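Long-range contacts in Uly1 (Catenovulum maritimum, PDB 7DRQ), which acts as an ulvan lyase of polysaccharide lyase family 24, cleaving the algal polysaccharide probably by beta-elimination, on a calcium-binding beta-propeller scaffold: residues A[272-277]-A[349-354]; A[214-219]-A[229-234]; A[5-10]-A[471-476]; A[46-51]-A[457-462]. All blocks are in the same frame, centred on the assembly; numbering follows the deposited sequence.

Interaction 1 (A[272-277]-A[349-354]); sequences KIRIGF and FDWTVT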
# COMPACT_ATOMS: atom_id res chain seq x y z
N LYS A 272 17.56 -6.02 1.70
CA LYS A 272 17.64 -4.92 2.65
C LYS A 272 16.31 -4.20 2.76
O LYS A 272 15.53 -4.14 1.81
CB LYS A 272 18.71 -3.90 2.25
CG LYS A 272 20.11 -4.48 2.13
CD LYS A 272 21.14 -3.40 1.75
CE LYS A 272 22.50 -4.06 1.51
NZ LYS A 272 23.52 -3.06 1.10
N ILE A 273 16.08 -3.63 3.93
CA ILE A 273 14.96 -2.72 4.14
C ILE A 273 15.35 -1.36 3.55
O ILE A 273 16.41 -0.83 3.87
CB ILE A 273 14.64 -2.61 5.63
CG1 ILE A 273 14.06 -3.93 6.13
CG2 ILE A 273 13.70 -1.48 5.90
CD1 ILE A 273 14.05 -4.05 7.65
N ARG A 274 14.50 -0.83 2.66
CA ARG A 274 14.79 0.45 2.01
C ARG A 274 13.51 1.27 1.88
O ARG A 274 12.41 0.79 2.15
CB ARG A 274 15.43 0.26 0.61
CG ARG A 274 16.23 -1.02 0.43
CD ARG A 274 16.90 -1.12 -0.95
NE ARG A 274 17.68 -2.35 -1.05
CZ ARG A 274 18.98 -2.40 -1.33
NH1 ARG A 274 19.67 -1.28 -1.58
NH2 ARG A 274 19.60 -3.58 -1.38
N ILE A 275 13.66 2.53 1.47
CA ILE A 275 12.52 3.41 1.25
C ILE A 275 12.78 4.29 0.03
O ILE A 275 13.92 4.71 -0.22
CB ILE A 275 12.24 4.26 2.51
CG1 ILE A 275 10.87 4.95 2.41
CG2 ILE A 275 13.38 5.26 2.73
CD1 ILE A 275 10.45 5.69 3.70
N GLY A 276 11.73 4.53 -0.74
CA GLY A 276 11.76 5.57 -1.76
C GLY A 276 10.56 6.46 -1.54
O GLY A 276 9.50 5.99 -1.14
N PHE A 277 10.75 7.76 -1.77
CA PHE A 277 9.64 8.65 -1.47
C PHE A 277 9.81 9.98 -2.19
O PHE A 277 10.88 10.30 -2.72
CB PHE A 277 9.50 8.89 0.05
CG PHE A 277 10.67 9.57 0.69
CD1 PHE A 277 11.74 8.83 1.19
CD2 PHE A 277 10.69 10.96 0.85
CE1 PHE A 277 12.82 9.45 1.80
CE2 PHE A 277 11.78 11.60 1.47
CZ PHE A 277 12.84 10.84 1.95
N PHE A 349 4.53 7.41 -8.37
CA PHE A 349 5.90 7.18 -7.92
C PHE A 349 6.07 5.75 -7.45
O PHE A 349 5.22 5.21 -6.74
CB PHE A 349 6.28 8.13 -6.78
CG PHE A 349 7.61 7.80 -6.18
CD1 PHE A 349 8.78 8.11 -6.86
CD2 PHE A 349 7.69 7.12 -4.96
CE1 PHE A 349 10.02 7.79 -6.30
CE2 PHE A 349 8.93 6.79 -4.42
CZ PHE A 349 10.09 7.13 -5.08
N ASP A 350 7.17 5.13 -7.86
CA ASP A 350 7.50 3.80 -7.36
C ASP A 350 8.99 3.57 -7.56
O ASP A 350 9.66 4.34 -8.25
CB ASP A 350 6.67 2.71 -8.06
CG ASP A 350 6.59 1.43 -7.24
OD1 ASP A 350 6.96 1.45 -6.05
OD2 ASP A 350 6.16 0.40 -7.81
N TRP A 351 9.49 2.49 -6.95
CA TRP A 351 10.92 2.18 -7.00
C TRP A 351 11.09 0.69 -6.72
O TRP A 351 10.21 0.03 -6.17
CB TRP A 351 11.70 3.01 -5.98
CG TRP A 351 11.30 2.68 -4.60
CD1 TRP A 351 10.22 3.18 -3.91
CD2 TRP A 351 11.91 1.71 -3.74
NE1 TRP A 351 10.15 2.60 -2.67
CE2 TRP A 351 11.17 1.69 -2.54
CE3 TRP A 351 13.02 0.87 -3.87
CZ2 TRP A 351 11.51 0.86 -1.47
CZ3 TRP A 351 13.35 0.03 -2.81
CH2 TRP A 351 12.60 0.04 -1.62
N THR A 352 12.26 0.18 -7.08
CA THR A 352 12.64 -1.18 -6.70
C THR A 352 14.15 -1.28 -6.79
O THR A 352 14.82 -0.40 -7.34
CB THR A 352 11.95 -2.23 -7.60
OG1 THR A 352 12.21 -3.54 -7.09
CG2 THR A 352 12.48 -2.13 -9.02
N VAL A 353 14.70 -2.34 -6.19
CA VAL A 353 16.09 -2.71 -6.36
C VAL A 353 16.11 -4.19 -6.72
O VAL A 353 15.50 -5.00 -6.02
CB VAL A 353 16.94 -2.45 -5.10
CG1 VAL A 353 18.41 -2.84 -5.35
CG2 VAL A 353 16.84 -0.99 -4.66
N THR A 354 16.78 -4.54 -7.82
CA THR A 354 16.82 -5.93 -8.25
C THR A 354 17.79 -6.74 -7.39
O THR A 354 18.59 -6.20 -6.62
CB THR A 354 17.28 -6.05 -9.70
OG1 THR A 354 18.68 -5.73 -9.76
CG2 THR A 354 16.49 -5.10 -10.62

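Interaction 2 (A[214-219]-A[229-234]); sequences LFLHMR and VFNKYL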
# COMPACT_ATOMS: atom_id res chain seq x y z
N LEU A 214 9.13 -10.25 9.94
CA LEU A 214 7.95 -9.54 9.46
C LEU A 214 7.98 -8.12 10.00
O LEU A 214 8.22 -7.91 11.20
CB LEU A 214 6.67 -10.25 9.90
CG LEU A 214 5.36 -9.52 9.63
CD1 LEU A 214 5.15 -9.30 8.13
CD2 LEU A 214 4.19 -10.31 10.21
N PHE A 215 7.73 -7.16 9.12
CA PHE A 215 7.77 -5.74 9.48
C PHE A 215 6.50 -5.06 8.99
O PHE A 215 5.80 -5.55 8.10
CB PHE A 215 8.97 -5.02 8.86
CG PHE A 215 10.29 -5.62 9.20
CD1 PHE A 215 10.81 -6.67 8.45
CD2 PHE A 215 11.06 -5.11 10.25
CE1 PHE A 215 12.05 -7.22 8.76
CE2 PHE A 215 12.29 -5.64 10.55
CZ PHE A 215 12.79 -6.70 9.82
N LEU A 216 6.23 -3.88 9.55
CA LEU A 216 5.10 -3.07 9.13
C LEU A 216 5.54 -1.62 9.06
O LEU A 216 6.31 -1.17 9.90
CB LEU A 216 3.93 -3.20 10.10
CG LEU A 216 2.90 -2.09 9.92
CD1 LEU A 216 1.94 -2.39 8.72
CD2 LEU A 216 2.15 -1.83 11.19
N HIS A 217 5.08 -0.88 8.05
CA HIS A 217 5.23 0.57 8.09
C HIS A 217 3.90 1.26 7.78
O HIS A 217 3.05 0.72 7.08
CB HIS A 217 6.36 1.09 7.18
CG HIS A 217 6.05 1.10 5.71
ND1 HIS A 217 5.74 -0.05 5.00
CD2 HIS A 217 6.10 2.10 4.80
CE1 HIS A 217 5.56 0.26 3.73
NE2 HIS A 217 5.78 1.55 3.58
N MSE A 218 3.75 2.45 8.35
CA MSE A 218 2.57 3.28 8.16
C MSE A 218 3.02 4.73 8.12
O MSE A 218 4.14 5.07 8.51
CB MSE A 218 1.52 3.07 9.28
CG MSE A 218 1.01 1.62 9.39
SE MSE A 218 -0.50 1.45 10.61
CE MSE A 218 -1.84 2.32 9.51
N ARG A 219 2.13 5.59 7.64
CA ARG A 219 2.37 7.02 7.66
C ARG A 219 1.67 7.61 8.86
O ARG A 219 0.53 7.23 9.17
CB ARG A 219 1.87 7.69 6.37
CG ARG A 219 2.64 7.29 5.14
CD ARG A 219 2.18 8.06 3.92
NE ARG A 219 2.52 7.33 2.70
CZ ARG A 219 2.11 7.69 1.48
NH1 ARG A 219 1.35 8.77 1.32
NH2 ARG A 219 2.47 6.97 0.43
N VAL A 229 6.58 5.56 9.95
CA VAL A 229 6.99 4.81 11.14
C VAL A 229 6.95 3.33 10.78
O VAL A 229 6.15 2.91 9.94
CB VAL A 229 6.09 5.09 12.36
CG1 VAL A 229 6.22 6.56 12.81
CG2 VAL A 229 4.64 4.74 12.08
N PHE A 230 7.84 2.55 11.39
CA PHE A 230 7.89 1.13 11.09
C PHE A 230 8.28 0.35 12.34
O PHE A 230 8.95 0.87 13.24
CB PHE A 230 8.86 0.81 9.93
CG PHE A 230 10.31 1.12 10.22
CD1 PHE A 230 10.77 2.44 10.21
CD2 PHE A 230 11.22 0.10 10.45
CE1 PHE A 230 12.11 2.72 10.45
CE2 PHE A 230 12.56 0.37 10.70
CZ PHE A 230 13.01 1.68 10.71
N ASN A 231 7.85 -0.91 12.39
CA ASN A 231 8.15 -1.76 13.53
C ASN A 231 8.40 -3.17 13.03
O ASN A 231 8.35 -3.45 11.83
CB ASN A 231 7.02 -1.71 14.58
CG ASN A 231 5.68 -2.15 14.02
OD1 ASN A 231 5.58 -2.62 12.88
ND2 ASN A 231 4.63 -1.99 14.82
N LYS A 232 8.68 -4.07 13.97
CA LYS A 232 9.03 -5.45 13.67
C LYS A 232 8.21 -6.37 14.55
O LYS A 232 7.94 -6.06 15.71
CB LYS A 232 10.54 -5.70 13.88
CG LYS A 232 10.93 -7.18 13.76
CD LYS A 232 12.45 -7.39 13.77
CE LYS A 232 13.05 -7.17 15.14
NZ LYS A 232 14.52 -7.41 15.12
N TYR A 233 7.79 -7.49 13.97
CA TYR A 233 7.07 -8.50 14.73
C TYR A 233 8.05 -9.33 15.53
O TYR A 233 9.04 -9.85 15.00
CB TYR A 233 6.25 -9.38 13.78
CG TYR A 233 5.50 -10.44 14.52
CD1 TYR A 233 4.62 -10.10 15.55
CD2 TYR A 233 5.71 -11.79 14.24
CE1 TYR A 233 3.95 -11.07 16.25
CE2 TYR A 233 5.04 -12.77 14.94
CZ TYR A 233 4.16 -12.40 15.95
OH TYR A 233 3.49 -13.37 16.65
N LEU A 234 7.79 -9.45 16.83
CA LEU A 234 8.65 -10.23 17.72
C LEU A 234 7.96 -11.57 17.96
O LEU A 234 7.16 -11.71 18.89
CB LEU A 234 8.91 -9.47 19.02
CG LEU A 234 9.40 -8.03 18.83
CD1 LEU A 234 9.53 -7.33 20.18
CD2 LEU A 234 10.73 -8.01 18.07
O HOH W 1 9.64 -11.00 12.64

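Interaction 3 (A[5-10]-A[471-476]); sequences EHEIKV and TTYLQI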
# COMPACT_ATOMS: atom_id res chain seq x y z
N GLU A 5 -0.90 -19.77 -15.30
CA GLU A 5 -1.02 -21.11 -14.73
C GLU A 5 -2.38 -21.38 -14.09
O GLU A 5 -2.88 -22.50 -14.18
CB GLU A 5 0.06 -21.36 -13.69
CG GLU A 5 1.47 -21.33 -14.26
CD GLU A 5 2.50 -21.84 -13.28
OE1 GLU A 5 2.28 -21.70 -12.06
OE2 GLU A 5 3.53 -22.37 -13.74
N HIS A 6 -2.97 -20.39 -13.42
CA HIS A 6 -4.21 -20.59 -12.69
C HIS A 6 -5.06 -19.33 -12.76
O HIS A 6 -4.53 -18.21 -12.75
CB HIS A 6 -3.95 -20.97 -11.23
CG HIS A 6 -3.16 -22.23 -11.07
ND1 HIS A 6 -1.81 -22.25 -10.80
CD2 HIS A 6 -3.54 -23.53 -11.16
CE1 HIS A 6 -1.39 -23.50 -10.72
NE2 HIS A 6 -2.42 -24.30 -10.95
N GLU A 7 -6.38 -19.51 -12.81
CA GLU A 7 -7.32 -18.40 -12.75
C GLU A 7 -8.47 -18.82 -11.84
O GLU A 7 -9.13 -19.82 -12.11
CB GLU A 7 -7.83 -18.04 -14.15
CG GLU A 7 -8.79 -16.88 -14.16
CD GLU A 7 -8.77 -16.16 -15.48
OE1 GLU A 7 -9.09 -14.96 -15.48
OE2 GLU A 7 -8.45 -16.80 -16.52
N ILE A 8 -8.67 -18.08 -10.75
CA ILE A 8 -9.50 -18.50 -9.63
C ILE A 8 -10.47 -17.38 -9.29
O ILE A 8 -10.05 -16.25 -9.03
CB ILE A 8 -8.64 -18.84 -8.39
CG1 ILE A 8 -7.61 -19.92 -8.73
CG2 ILE A 8 -9.51 -19.28 -7.22
CD1 ILE A 8 -6.19 -19.43 -8.57
N LYS A 9 -11.76 -17.68 -9.24
CA LYS A 9 -12.70 -16.67 -8.80
C LYS A 9 -12.62 -16.55 -7.29
O LYS A 9 -12.59 -17.55 -6.57
CB LYS A 9 -14.13 -16.99 -9.25
CG LYS A 9 -15.15 -15.98 -8.76
CD LYS A 9 -16.45 -16.07 -9.56
CE LYS A 9 -17.41 -17.08 -8.97
NZ LYS A 9 -18.71 -17.11 -9.75
N VAL A 10 -12.53 -15.32 -6.80
CA VAL A 10 -12.49 -15.11 -5.36
C VAL A 10 -13.88 -14.88 -4.80
O VAL A 10 -14.30 -15.54 -3.85
CB VAL A 10 -11.54 -13.95 -5.02
CG1 VAL A 10 -11.52 -13.71 -3.50
CG2 VAL A 10 -10.15 -14.27 -5.54
N THR A 471 -17.15 -8.75 -8.98
CA THR A 471 -16.46 -10.04 -9.02
C THR A 471 -14.96 -9.82 -9.10
O THR A 471 -14.49 -9.03 -9.92
CB THR A 471 -16.94 -10.87 -10.21
OG1 THR A 471 -18.33 -11.18 -10.04
CG2 THR A 471 -16.16 -12.18 -10.30
N THR A 472 -14.21 -10.52 -8.25
CA THR A 472 -12.76 -10.47 -8.27
C THR A 472 -12.19 -11.85 -8.58
O THR A 472 -12.82 -12.88 -8.29
CB THR A 472 -12.17 -9.97 -6.94
OG1 THR A 472 -12.65 -10.81 -5.89
CG2 THR A 472 -12.61 -8.55 -6.67
N TYR A 473 -10.99 -11.84 -9.14
CA TYR A 473 -10.29 -13.04 -9.55
C TYR A 473 -8.86 -12.97 -9.04
O TYR A 473 -8.31 -11.89 -8.82
CB TYR A 473 -10.25 -13.20 -11.07
CG TYR A 473 -11.54 -13.74 -11.62
CD1 TYR A 473 -12.59 -12.90 -11.92
CD2 TYR A 473 -11.70 -15.10 -11.81
CE1 TYR A 473 -13.79 -13.40 -12.41
CE2 TYR A 473 -12.89 -15.62 -12.31
CZ TYR A 473 -13.92 -14.76 -12.60
OH TYR A 473 -15.11 -15.27 -13.09
N LEU A 474 -8.26 -14.15 -8.90
CA LEU A 474 -6.83 -14.29 -8.71
C LEU A 474 -6.24 -14.99 -9.92
O LEU A 474 -6.70 -16.07 -10.31
CB LEU A 474 -6.52 -15.11 -7.45
CG LEU A 474 -5.07 -15.61 -7.34
CD1 LEU A 474 -4.09 -14.44 -7.20
CD2 LEU A 474 -4.91 -16.59 -6.15
N GLN A 475 -5.20 -14.39 -10.51
CA GLN A 475 -4.43 -15.06 -11.55
C GLN A 475 -3.02 -15.36 -11.03
O GLN A 475 -2.42 -14.54 -10.33
CB GLN A 475 -4.35 -14.24 -12.83
CG GLN A 475 -5.67 -14.16 -13.59
CD GLN A 475 -5.52 -13.56 -14.97
OE1 GLN A 475 -4.45 -13.08 -15.34
NE2 GLN A 475 -6.61 -13.56 -15.73
N ILE A 476 -2.52 -16.55 -11.36
CA ILE A 476 -1.16 -16.95 -11.00
C ILE A 476 -0.40 -17.14 -12.30
O ILE A 476 -0.74 -18.02 -13.11
CB ILE A 476 -1.14 -18.21 -10.12
CG1 ILE A 476 -2.01 -17.99 -8.88
CG2 ILE A 476 0.29 -18.53 -9.68
CD1 ILE A 476 -2.18 -19.25 -8.02

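Interaction 4 (A[46-51]-A[457-462]); sequences IAPHGD and YYYLLE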
# COMPACT_ATOMS: atom_id res chain seq x y z
N ILE A 46 -12.38 -0.16 -3.58
CA ILE A 46 -11.64 -0.53 -2.38
C ILE A 46 -11.19 -1.99 -2.39
O ILE A 46 -10.45 -2.41 -1.49
CB ILE A 46 -12.50 -0.22 -1.13
CG1 ILE A 46 -11.64 -0.08 0.13
CG2 ILE A 46 -13.62 -1.27 -0.97
CD1 ILE A 46 -12.34 0.64 1.27
N ALA A 47 -11.59 -2.76 -3.40
CA ALA A 47 -11.23 -4.17 -3.54
C ALA A 47 -11.05 -4.55 -5.00
O ALA A 47 -11.98 -4.37 -5.81
CB ALA A 47 -12.29 -5.05 -2.88
N PRO A 48 -9.87 -5.06 -5.41
CA PRO A 48 -8.66 -5.23 -4.61
C PRO A 48 -7.91 -3.91 -4.50
O PRO A 48 -7.77 -3.19 -5.48
CB PRO A 48 -7.87 -6.27 -5.40
CG PRO A 48 -8.26 -6.03 -6.81
CD PRO A 48 -9.67 -5.49 -6.81
N HIS A 49 -7.43 -3.61 -3.30
CA HIS A 49 -6.78 -2.33 -3.05
C HIS A 49 -5.98 -2.43 -1.77
O HIS A 49 -6.40 -3.09 -0.81
CB HIS A 49 -7.82 -1.21 -2.94
CG HIS A 49 -7.25 0.16 -3.14
ND1 HIS A 49 -6.50 0.49 -4.25
CD2 HIS A 49 -7.37 1.29 -2.41
CE1 HIS A 49 -6.16 1.77 -4.17
NE2 HIS A 49 -6.68 2.28 -3.07
N GLY A 50 -4.82 -1.76 -1.75
CA GLY A 50 -3.95 -1.79 -0.58
C GLY A 50 -3.10 -3.05 -0.55
O GLY A 50 -2.95 -3.77 -1.54
N ASP A 51 -2.54 -3.31 0.64
CA ASP A 51 -1.63 -4.44 0.84
C ASP A 51 -2.45 -5.72 1.09
O ASP A 51 -2.40 -6.35 2.15
CB ASP A 51 -0.68 -4.14 1.99
CG ASP A 51 0.46 -5.11 2.07
OD1 ASP A 51 0.86 -5.65 1.01
OD2 ASP A 51 0.94 -5.35 3.20
N TYR A 457 1.20 -12.95 -8.79
CA TYR A 457 -0.13 -13.16 -8.24
C TYR A 457 -0.91 -11.88 -8.51
O TYR A 457 -0.62 -10.84 -7.91
CB TYR A 457 -0.06 -13.49 -6.75
CG TYR A 457 0.61 -14.83 -6.51
CD1 TYR A 457 2.00 -14.96 -6.58
CD2 TYR A 457 -0.15 -15.98 -6.26
CE1 TYR A 457 2.62 -16.18 -6.39
CE2 TYR A 457 0.47 -17.22 -6.09
CZ TYR A 457 1.85 -17.31 -6.15
OH TYR A 457 2.46 -18.53 -5.96
N TYR A 458 -1.85 -11.95 -9.44
CA TYR A 458 -2.58 -10.76 -9.90
C TYR A 458 -3.99 -10.85 -9.34
O TYR A 458 -4.76 -11.74 -9.71
CB TYR A 458 -2.59 -10.69 -11.43
CG TYR A 458 -2.62 -9.29 -12.00
CD1 TYR A 458 -2.74 -8.18 -11.18
CD2 TYR A 458 -2.52 -9.10 -13.38
CE1 TYR A 458 -2.75 -6.90 -11.72
CE2 TYR A 458 -2.54 -7.84 -13.93
CZ TYR A 458 -2.66 -6.74 -13.11
OH TYR A 458 -2.66 -5.49 -13.68
N TYR A 459 -4.33 -9.90 -8.48
CA TYR A 459 -5.60 -9.87 -7.76
C TYR A 459 -6.44 -8.82 -8.46
O TYR A 459 -6.10 -7.63 -8.44
CB TYR A 459 -5.32 -9.55 -6.29
CG TYR A 459 -6.47 -9.61 -5.31
CD1 TYR A 459 -7.72 -10.11 -5.66
CD2 TYR A 459 -6.29 -9.15 -4.01
CE1 TYR A 459 -8.77 -10.15 -4.73
CE2 TYR A 459 -7.31 -9.19 -3.08
CZ TYR A 459 -8.55 -9.68 -3.44
OH TYR A 459 -9.54 -9.68 -2.47
N LEU A 460 -7.52 -9.24 -9.11
CA LEU A 460 -8.13 -8.47 -10.18
C LEU A 460 -9.62 -8.23 -9.96
O LEU A 460 -10.33 -9.13 -9.52
CB LEU A 460 -7.94 -9.20 -11.51
CG LEU A 460 -6.50 -9.29 -12.01
CD1 LEU A 460 -6.32 -10.50 -12.92
CD2 LEU A 460 -6.10 -8.00 -12.75
N LEU A 461 -10.08 -7.03 -10.29
CA LEU A 461 -11.51 -6.70 -10.33
C LEU A 461 -12.01 -6.84 -11.77
O LEU A 461 -11.48 -6.20 -12.68
CB LEU A 461 -11.74 -5.27 -9.84
CG LEU A 461 -13.15 -4.68 -9.98
CD1 LEU A 461 -14.11 -5.39 -9.06
CD2 LEU A 461 -13.13 -3.19 -9.65
N GLU A 462 -13.04 -7.67 -11.97
CA GLU A 462 -13.55 -7.87 -13.32
C GLU A 462 -14.33 -6.65 -13.79
O GLU A 462 -15.09 -6.05 -13.03
CB GLU A 462 -14.44 -9.12 -13.39
CG GLU A 462 -14.98 -9.42 -14.81
CD GLU A 462 -15.59 -10.83 -14.91
OE1 GLU A 462 -16.33 -11.23 -13.99
OE2 GLU A 462 -15.30 -11.54 -15.91

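Interaction 1 (A[272-277]-A[349-354])
Strand 272-277 and segment 349-354 meet through side chains between two adjacent sheets of the propeller, with Trp-351 laid flat against Gly-276 and with no hydrogen bond across. The axes of 272-277 and 350-353 approach to 7.1 Å and run roughly antiparallel, at 152°, too far apart for backbone pairing. Gly-276 CA sits over the five-membered ring of Trp-351, 3.7 Å from its centroid and 23° off the normal, a CH-pi contact. The indole reaches this place because its CG lies between the backbone N and carbonyl carbon (chi1 64°). A side chain at 276 would run into the ring, so the glycine is what lets the indole lie so close. Gly-276 N and Trp-351 NE1, 3.2 Å apart, are both donors and do not bond each other; the indole N-H goes to Lys-265 O, and the Gly-276 backbone is likewise bonded to Lys-265. Beside the indole, Phe-349 presents its ring edge to the peptide, with CE2 3.3 Å from Gly-276 C. At the other end of the indole, Trp-351 CH2 meets Arg-274 CB at 3.6 Å. The extended arginine chain crosses Val-353 at about a right angle, CD lying 3.7 Å from Val-353 CG2 while CG1 is placed over the guanidinium. Three bonds fix that group, to Ala-269 O, Asp-270 O and Tyr-295 OH, and the Lys-267 ammonium makes a cation-pi contact with Trp-351. Such face-to-face packing of neighbouring blades, here round a tryptophan seated on a glycine, is typical of beta-propellers.

Interaction 2 (A[214-219]-A[229-234])
A beta hairpin joins Leu-214 to Tyr-233 and Met-218 to Val-229, strands 214-220 and 225-234 being the two middle strands of a four-stranded antiparallel propeller blade. Their axes run at 162° to each other. Leu-216 with Asn-231 and Met-218 (a selenomethionine) with Val-229 are hydrogen-bonded pairs, each joined by two backbone bonds. In the first, Leu-216 N reaches Asn-231 O at 3.1 Å from above the carbonyl plane, 38° out of it. At the Leu-214 end the pattern changes: Tyr-233 N still donates to Leu-214 O at 2.8 Å, but a water takes the place of the return bond, accepting from Leu-214 N at 2.8 Å and donating to Tyr-233 O at 2.7 Å. Beside the water, Leu-214 CB and Tyr-233 CB touch at 4.0 Å. On the face of Phe-215 and His-217 lie the non-hydrogen-bonded pairs. Lys-232 runs alongside the phenylalanine, its CD 3.7 Å from Phe-215 CE2, and bends at chi3 (73°), its aliphatic part flanking the ring. Further along, His-217 CB and Phe-230 CB meet at 3.7 Å before their rings diverge, the imidazole ND1 bonding Thr-205 O. Strand 201-208 flanks strand 214-220, the rings of Phe-207 and Phe-215 meeting nearly parallel, and strand 239-245 flanks strand 225-234. His-217 and Phe-230 rest on Met-266 of strand 261-269 in the next sheet, while Tyr-233 bonds Asp-119 through its hydroxyl and meets His-123 of strand 122-126 edge-to-face.

Interaction 3 (A[5-10]-A[471-476])
Strands 5-10 and 471-476 pair antiparallel from Glu-5 with Ile-476 to Val-10 with Thr-472, their axes 4.4 Å apart at closest and at 151°. N-terminal strand 3-15 thereby becomes the outermost strand of a sheet otherwise built from the C-terminal end of the chain, the "Velcro" closure of a beta-propeller. Its start carries a classic beta bulge: Ile-476 O accepts from Glu-5 N at 2.8 Å and, on a lone pair in its carbonyl plane, from His-6 N at 3.3 Å. Glu-7 and Gln-475 lie side by side with their flat groups nearly perpendicular; Gln-475 NE2 bonds Glu-7 OE1 at 2.9 Å, arriving from above the carboxylate plane but keeping the oxygen in the plane of its own amide. Were Glu-7 replaced by an alanine, the Gln-475 amide would probably lose this acceptor and be freer to turn. Farther on, Lys-9 CB is 3.6 Å from Tyr-473 CE2 and its CG lies over one face of the ring toward the rim; a kink beyond CG turns NZ to a salt bridge with Asp-12. On the face of His-6 and Ile-8 an apolar cluster forms: Ile-8 CD1 touches Leu-474 CD2 at 3.9 Å and Ile-476 CD1 at 4.1 Å, and all three side chains meet Tyr-79 of strand 73-80. At the far end Val-10 CB rests 3.4 Å from Thr-472 OG1.

Interaction 4 (A[46-51]-A[457-462])
Segment 46-51, an irregular loop, brings Pro-48 against Tyr-459 of strand 457-462, their CA atoms 6.4 Å apart, with no hydrogen bond between the segments. The strand is an inner one of the beta-propeller's closing sheet, and the loop leads into strand 53-56 of another blade. A cis peptide precedes Pro-48, and its pyrrolidine ring is the wedge of the contact. Pro-48 CB stands over the centre of the Tyr-459 ring, 3.5 Å from the centroid and 11° off the normal, a CH-pi contact. The tyrosine presents this face with its CG anti to the backbone N (chi1 -173°), and its hydroxyl bonds Thr-63 O, which fixes the far end of the ring. A serine at Tyr-459 would probably open a gap under Pro-48 and leave Thr-63 O without this donor. Pro-48 CG lies against the strand backbone, 3.1 Å from Tyr-459 O. Pro-48 O accepts from Lys-446 NZ of strand 444-452, and Ile-448 touches both the proline and the tyrosine. Leu-461 crosses Pro-48 at about a right angle, CB 3.7 Å from Pro-48 CD, and its CD1 ends 4.0 Å from Ala-47 O.

In the fold
Going from the N terminus, interaction 3 opens first, at 5-10, and interaction 4 next, at 46-51. Within both, 214-219 folds back on 229-234 to close the short hairpin of interaction 2, and then 272-277 meets 349-354 in interaction 1, in series. Interaction 4 closes at 457-462 and interaction 3 at 471-476; no loops cross. Interactions 1 and 2 touch, Ile-273 CD1 lying 3.6 Å from Phe-215 CZ. Interactions 3 and 4 meet in the closing sheet, where Leu-460 N and Tyr-473 O are 2.8 Å apart, a probable hydrogen bond. Interaction 3 joins both chain ends in one sheet, interaction 4 ties the loop before strand 53-56 to it, and interactions 1 and 2 lie in blades between.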